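Local coordinates for protein ecto-NAD+ glycohydrolase (CD38 molecule) (Bos taurus, PDB 3GC6) that belongs to the ADP-ribosyl cyclase family, as a CD38-type ectoenzyme whose disulfide-bonded chain includes a four-stranded parallel sheet, at residues K91-E96 with D241-R246; L201-D204 with P208-D211. The protein carries 1 engineered substitution. All coordinates share one frame; numbering follows the deposited sequence. Where two conformers were deposited one is given.

Contact 1: K91-E96 with D241-R246; sequences KELAHE and DQFLQR
Two helices that lie over the four-stranded parallel sheet of this ADP-ribosyl cyclase-family protein meet here, as Leu93 of helix 91-101 comes against Phe243 and Leu244 of helix 240-244 near the C-terminus. The helices do not pack backbone to backbone, for even the nearest alpha carbons, those of Glu96 and Leu244, stand 8.7 Å apart. Side chains therefore bridge the gap, and no hydrogen bond crosses it. Leu93 swings its branched end closer to the other helix than the direction of its CB alone would, with chi1 at 174° setting CG opposite the backbone N. Both methyls face one corner of the Phe243 ring: CD1 meets the ring edge near its plane, 4.0 Å from Phe243 CD2, while Leu93 CD2 reaches the same ring atom from above the plane, beyond the rim. A branched aliphatic residue suits this place because it can touch the ring and the sheet at once: Leu93 and Phe243 both rest on Val168 of strand 164-170. The phenyl ring also meets the rings of Tyr97 and Trp200, so aromatic and aliphatic side chains surround it together. Toward the partly exposed border, Leu244 adds its CD2 methyl 4.3 Å from Leu93 CD1. The backbone oxygen of Leu244 accepts a hydrogen bond from Arg101, a polar tie between the same two helices. Glu96 suits this border because its aliphatic part can pack while its carboxylate reaches a charge: OE2 forms a salt bridge with Arg100, and Glu96 CG comes within 4.5 Å of Leu244 CD1.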
loop_
_atom_site.group_PDB
_atom_site.type_symbol
_atom_site.label_atom_id
_atom_site.label_comp_id
_atom_site.label_asym_id
_atom_site.label_seq_id
_atom_site.Cartn_x
_atom_site.Cartn_y
_atom_site.Cartn_z
ATOM N N LYS A 91 -26.187 -2.860 12.240
ATOM C CA LYS A 91 -24.947 -2.222 11.799
ATOM C C LYS A 91 -23.940 -2.042 12.925
ATOM O O LYS A 91 -22.785 -2.431 12.800
ATOM C CB LYS A 91 -25.231 -0.851 11.181
ATOM C CG LYS A 91 -23.974 -0.231 10.598
ATOM C CD LYS A 91 -24.275 1.006 9.763
ATOM C CE LYS A 91 -22.995 1.563 9.128
ATOM N NZ LYS A 91 -22.404 0.682 8.067
ATOM N N GLU A 92 -24.360 -1.407 14.005
ATOM C CA GLU A 92 -23.404 -1.093 15.077
ATOM C C GLU A 92 -22.832 -2.373 15.735
ATOM O O GLU A 92 -21.621 -2.531 15.925
ATOM C CB GLU A 92 -24.062 -0.168 16.121
ATOM C CG GLU A 92 -24.132 1.331 15.711
ATOM C CD GLU A 92 -25.232 1.662 14.687
ATOM O OE1 GLU A 92 -26.091 0.784 14.456
ATOM O OE2 GLU A 92 -25.236 2.782 14.106
ATOM N N LEU A 93 -23.718 -3.299 16.057
ATOM C CA LEU A 93 -23.288 -4.528 16.724
ATOM C C LEU A 93 -22.381 -5.363 15.827
ATOM O O LEU A 93 -21.367 -5.885 16.290
ATOM C CB LEU A 93 -24.502 -5.351 17.123
ATOM C CG LEU A 93 -24.152 -6.716 17.698
ATOM C CD1 LEU A 93 -23.381 -6.650 19.024
ATOM C CD2 LEU A 93 -25.457 -7.521 17.816
ATOM N N ALA A 94 -22.761 -5.498 14.554
ATOM C CA ALA A 94 -22.005 -6.359 13.648
ATOM C C ALA A 94 -20.584 -5.846 13.483
ATOM O O ALA A 94 -19.630 -6.632 13.439
ATOM C CB ALA A 94 -22.717 -6.472 12.257
ATOM N N HIS A 95 -20.439 -4.529 13.422
ATOM C CA HIS A 95 -19.102 -3.967 13.203
ATOM C C HIS A 95 -18.264 -4.035 14.473
ATOM O O HIS A 95 -17.069 -4.329 14.410
ATOM C CB HIS A 95 -19.205 -2.604 12.533
ATOM C CG HIS A 95 -19.857 -2.681 11.177
ATOM N ND1 HIS A 95 -19.151 -2.976 10.021
ATOM C CD2 HIS A 95 -21.157 -2.568 10.797
ATOM C CE1 HIS A 95 -19.978 -3.015 8.989
ATOM N NE2 HIS A 95 -21.201 -2.769 9.432
ATOM N N GLU A 96 -18.913 -3.870 15.624
ATOM C CA GLU A 96 -18.197 -4.088 16.896
ATOM C C GLU A 96 -17.710 -5.537 16.985
ATOM O O GLU A 96 -16.553 -5.805 17.328
ATOM C CB GLU A 96 -19.077 -3.716 18.097
ATOM C CG GLU A 96 -18.390 -3.890 19.470
ATOM C CD GLU A 96 -17.149 -3.027 19.664
ATOM O OE1 GLU A 96 -16.945 -2.049 18.899
ATOM O OE2 GLU A 96 -16.389 -3.339 20.618
ATOM N N ASP A 241 -24.140 -8.371 24.958
ATOM C CA ASP A 241 -22.975 -8.772 25.752
ATOM C C ASP A 241 -22.794 -10.283 25.753
ATOM O O ASP A 241 -21.649 -10.766 25.692
ATOM C CB ASP A 241 -23.082 -8.257 27.190
ATOM C CG ASP A 241 -22.952 -6.743 27.275
ATOM O OD1 ASP A 241 -22.498 -6.104 26.296
ATOM O OD2 ASP A 241 -23.281 -6.181 28.351
ATOM N N GLN A 242 -23.897 -11.041 25.826
ATOM C CA GLN A 242 -23.765 -12.506 25.781
ATOM C C GLN A 242 -23.164 -12.935 24.446
ATOM O O GLN A 242 -22.290 -13.797 24.402
ATOM C CB GLN A 242 -25.122 -13.196 25.969
ATOM C CG GLN A 242 -25.664 -13.024 27.381
ATOM C CD GLN A 242 -27.047 -13.557 27.520
ATOM O OE1 GLN A 242 -27.904 -13.376 26.644
ATOM N NE2 GLN A 242 -27.298 -14.216 28.652
ATOM N N PHE A 243 -23.616 -12.309 23.367
ATOM C CA PHE A 243 -23.133 -12.628 22.025
ATOM C C PHE A 243 -21.639 -12.337 21.915
ATOM O O PHE A 243 -20.830 -13.174 21.458
ATOM C CB PHE A 243 -23.912 -11.784 21.010
ATOM C CG PHE A 243 -23.350 -11.822 19.606
ATOM C CD1 PHE A 243 -23.255 -13.018 18.911
ATOM C CD2 PHE A 243 -22.938 -10.647 18.978
ATOM C CE1 PHE A 243 -22.758 -13.066 17.629
ATOM C CE2 PHE A 243 -22.416 -10.680 17.684
ATOM C CZ PHE A 243 -22.314 -11.880 17.007
ATOM N N LEU A 244 -21.249 -11.149 22.347
ATOM C CA LEU A 244 -19.836 -10.756 22.211
ATOM C C LEU A 244 -18.899 -11.651 23.033
ATOM O O LEU A 244 -17.712 -11.825 22.688
ATOM C CB LEU A 244 -19.663 -9.268 22.603
ATOM C CG LEU A 244 -20.276 -8.297 21.592
ATOM C CD1 LEU A 244 -20.253 -6.892 22.190
ATOM C CD2 LEU A 244 -19.563 -8.329 20.227
ATOM N N GLN A 245 -19.417 -12.184 24.142
ATOM C CA GLN A 245 -18.605 -13.025 25.059
ATOM C C GLN A 245 -18.747 -14.543 24.812
ATOM O O GLN A 245 -18.219 -15.365 25.587
ATOM C CB GLN A 245 -18.947 -12.693 26.520
ATOM C CG GLN A 245 -18.605 -11.239 26.915
ATOM C CD GLN A 245 -18.848 -10.949 28.411
ATOM O OE1 GLN A 245 -19.709 -11.567 29.050
ATOM N NE2 GLN A 245 -18.082 -10.000 28.962
ATOM N N ARG A 246 -19.467 -14.912 23.755
ATOM C CA ARG A 246 -19.655 -16.324 23.412
ATOM C C ARG A 246 -18.317 -17.011 23.155
ATOM O O ARG A 246 -17.529 -16.550 22.329
ATOM C CB ARG A 246 -20.552 -16.476 22.182
ATOM C CG ARG A 246 -22.032 -16.517 22.497
ATOM C CD ARG A 246 -22.386 -17.702 23.388
ATOM N NE ARG A 246 -22.525 -18.945 22.629
ATOM C CZ ARG A 246 -23.683 -19.432 22.186
ATOM N NH1 ARG A 246 -24.822 -18.782 22.420
ATOM N NH2 ARG A 246 -23.704 -20.574 21.504
#

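Contact 2: L201-D204 with P208-D211; sequences LVHD and PPSD. With NAG (2-acetamido-2-deoxy-beta-D-glucopyranose), chain C.
The last residues of strand 196-203 and Asp204 run into a turn, after which 208-211 comes back beside them, closest where the alpha carbons of His203 and Pro209 are 5.5 Å apart; no hydrogen bond joins the two segments. The imidazole of His203 and the ring of Pro209 make the tightest contact, with Pro209 CG 3.6 Å from His203 CD2. Pro209 CD sits over one face of the imidazole, displaced toward its rim. A chi1 of 64° puts the histidine ring between its own backbone N and carbonyl carbon, and ND1 donates to Asp204 O at 3.0 Å. That N-H points almost straight at the oxygen (167°), which lies close to the ring plane, although the donor stands well above the carbonyl plane; the bond should limit rotation of the imidazole while the rigid proline packs on it. Further back, Leu201 CD2 lies 4.2 Å from the carbonyl carbon of Asp211, whose carboxylate is held through OD2 by Ala176 N and Ser217 OG. Asp204 suits the end of the strand because its two oxygens serve different partners: OD2 accepts from N2 of the NAG at 2.9 Å (162°), and OD1 forms a salt bridge with Arg240. The sugar's methyl C8 also comes 3.4 Å from Val202 O. The arrangement is a loop folded back on the C-terminal end of a parallel-sheet strand, beside a glycan attached to the protein itself.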
loop_
_atom_site.group_PDB
_atom_site.type_symbol
_atom_site.label_atom_id
_atom_site.label_comp_id
_atom_site.label_asym_id
_atom_site.label_seq_id
_atom_site.Cartn_x
_atom_site.Cartn_y
_atom_site.Cartn_z
ATOM N N LEU A 201 -29.004 -14.389 16.323
ATOM C CA LEU A 201 -30.063 -13.393 16.479
ATOM C C LEU A 201 -29.906 -12.754 17.857
ATOM O O LEU A 201 -30.132 -13.425 18.866
ATOM C CB LEU A 201 -31.459 -14.039 16.382
ATOM C CG LEU A 201 -31.974 -14.282 14.952
ATOM C CD1 LEU A 201 -31.094 -15.260 14.198
ATOM C CD2 LEU A 201 -33.411 -14.794 15.014
ATOM N N VAL A 202 -29.552 -11.479 17.864
ATOM C CA VAL A 202 -29.112 -10.798 19.078
ATOM C C VAL A 202 -30.139 -9.721 19.426
ATOM O O VAL A 202 -30.574 -8.958 18.565
ATOM C CB VAL A 202 -27.689 -10.185 18.861
ATOM C CG1 VAL A 202 -27.207 -9.554 20.171
ATOM C CG2 VAL A 202 -26.709 -11.285 18.436
ATOM N N HIS A 203 -30.551 -9.675 20.699
ATOM C CA HIS A 203 -31.568 -8.729 21.113
ATOM C C HIS A 203 -30.944 -7.681 22.015
ATOM O O HIS A 203 -29.849 -7.866 22.559
ATOM C CB HIS A 203 -32.743 -9.425 21.850
ATOM C CG HIS A 203 -32.362 -10.066 23.146
ATOM N ND1 HIS A 203 -32.188 -9.347 24.316
ATOM C CD2 HIS A 203 -32.110 -11.358 23.456
ATOM C CE1 HIS A 203 -31.842 -10.174 25.287
ATOM N NE2 HIS A 203 -31.787 -11.399 24.791
ATOM N N ASP A 204 -31.663 -6.583 22.163
ATOM C CA ASP A 204 -31.165 -5.487 22.974
ATOM C C ASP A 204 -31.279 -5.748 24.459
ATOM O O ASP A 204 -32.190 -6.436 24.897
ATOM C CB ASP A 204 -31.822 -4.207 22.516
ATOM C CG ASP A 204 -31.284 -3.777 21.168
ATOM O OD1 ASP A 204 -30.090 -3.421 21.113
ATOM O OD2 ASP A 204 -32.026 -3.829 20.171
ATOM N N PRO A 208 -37.046 -8.396 25.948
ATOM C CA PRO A 208 -37.267 -9.751 25.458
ATOM C C PRO A 208 -37.277 -9.806 23.937
ATOM O O PRO A 208 -37.798 -8.896 23.282
ATOM C CB PRO A 208 -38.654 -10.110 26.001
ATOM C CG PRO A 208 -39.293 -8.785 26.339
ATOM C CD PRO A 208 -38.155 -7.936 26.802
ATOM N N PRO A 209 -36.703 -10.876 23.376
ATOM C CA PRO A 209 -36.567 -10.936 21.918
ATOM C C PRO A 209 -37.915 -10.944 21.218
ATOM O O PRO A 209 -38.897 -11.482 21.761
ATOM C CB PRO A 209 -35.853 -12.266 21.678
ATOM C CG PRO A 209 -35.372 -12.741 22.997
ATOM C CD PRO A 209 -36.146 -12.053 24.061
ATOM N N SER A 210 -37.950 -10.351 20.027
ATOM C CA SER A 210 -39.139 -10.264 19.183
ATOM C C SER A 210 -39.118 -11.296 18.056
ATOM O O SER A 210 -40.150 -11.582 17.452
ATOM C CB SER A 210 -39.250 -8.872 18.566
ATOM O OG SER A 210 -39.598 -7.910 19.554
ATOM N N ASP A 211 -37.933 -11.832 17.762
ATOM C CA ASP A 211 -37.833 -12.941 16.793
ATOM C C ASP A 211 -36.845 -13.992 17.275
ATOM O O ASP A 211 -36.031 -13.735 18.149
ATOM C CB ASP A 211 -37.451 -12.419 15.405
ATOM C CG ASP A 211 -37.904 -13.344 14.272
ATOM O OD1 ASP A 211 -38.801 -14.195 14.503
ATOM O OD2 ASP A 211 -37.375 -13.204 13.146
HETATM C C1 NAG C . -32.310 -3.701 16.128
HETATM C C2 NAG C . -31.008 -3.175 16.752
HETATM C C3 NAG C . -31.275 -1.816 17.425
HETATM C C4 NAG C . -32.077 -0.837 16.554
HETATM C C5 NAG C . -33.286 -1.552 15.957
HETATM C C6 NAG C . -34.084 -0.678 14.973
HETATM C C7 NAG C . -29.378 -4.858 17.493
HETATM C C8 NAG C . -29.063 -5.916 18.504
HETATM N N2 NAG C . -30.470 -4.112 17.744
HETATM O O3 NAG C . -30.063 -1.234 17.861
HETATM O O4 NAG C . -32.511 0.282 17.343
HETATM O O5 NAG C . -32.821 -2.698 15.261
HETATM O O6 NAG C . -33.228 -0.138 13.986
HETATM O O7 NAG C . -28.652 -4.699 16.507
#

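Contacts 1 and 2 lie on the same side of the chain's centre, with their own centres about 13 Å apart, and meet at Val202: its CG1 is 3.6 Å from Leu93 CD2, and its CG2 is 3.6 Å from Phe243 CG. Along the chain, 91-96 comes first, following edge strand 85-88; 201-204 and 208-211 come next, at and beyond the end of inner strand 196-203. Last is 241-246, just after the other edge strand, 231-239. Contact 1 thus brings together helices that follow opposite edges of the parallel sheet, while contact 2 packs a loop against the end of an inner strand. Arg240, paired with Asp204, ties the final helix to the residue that hydrogen-bonds the glycan.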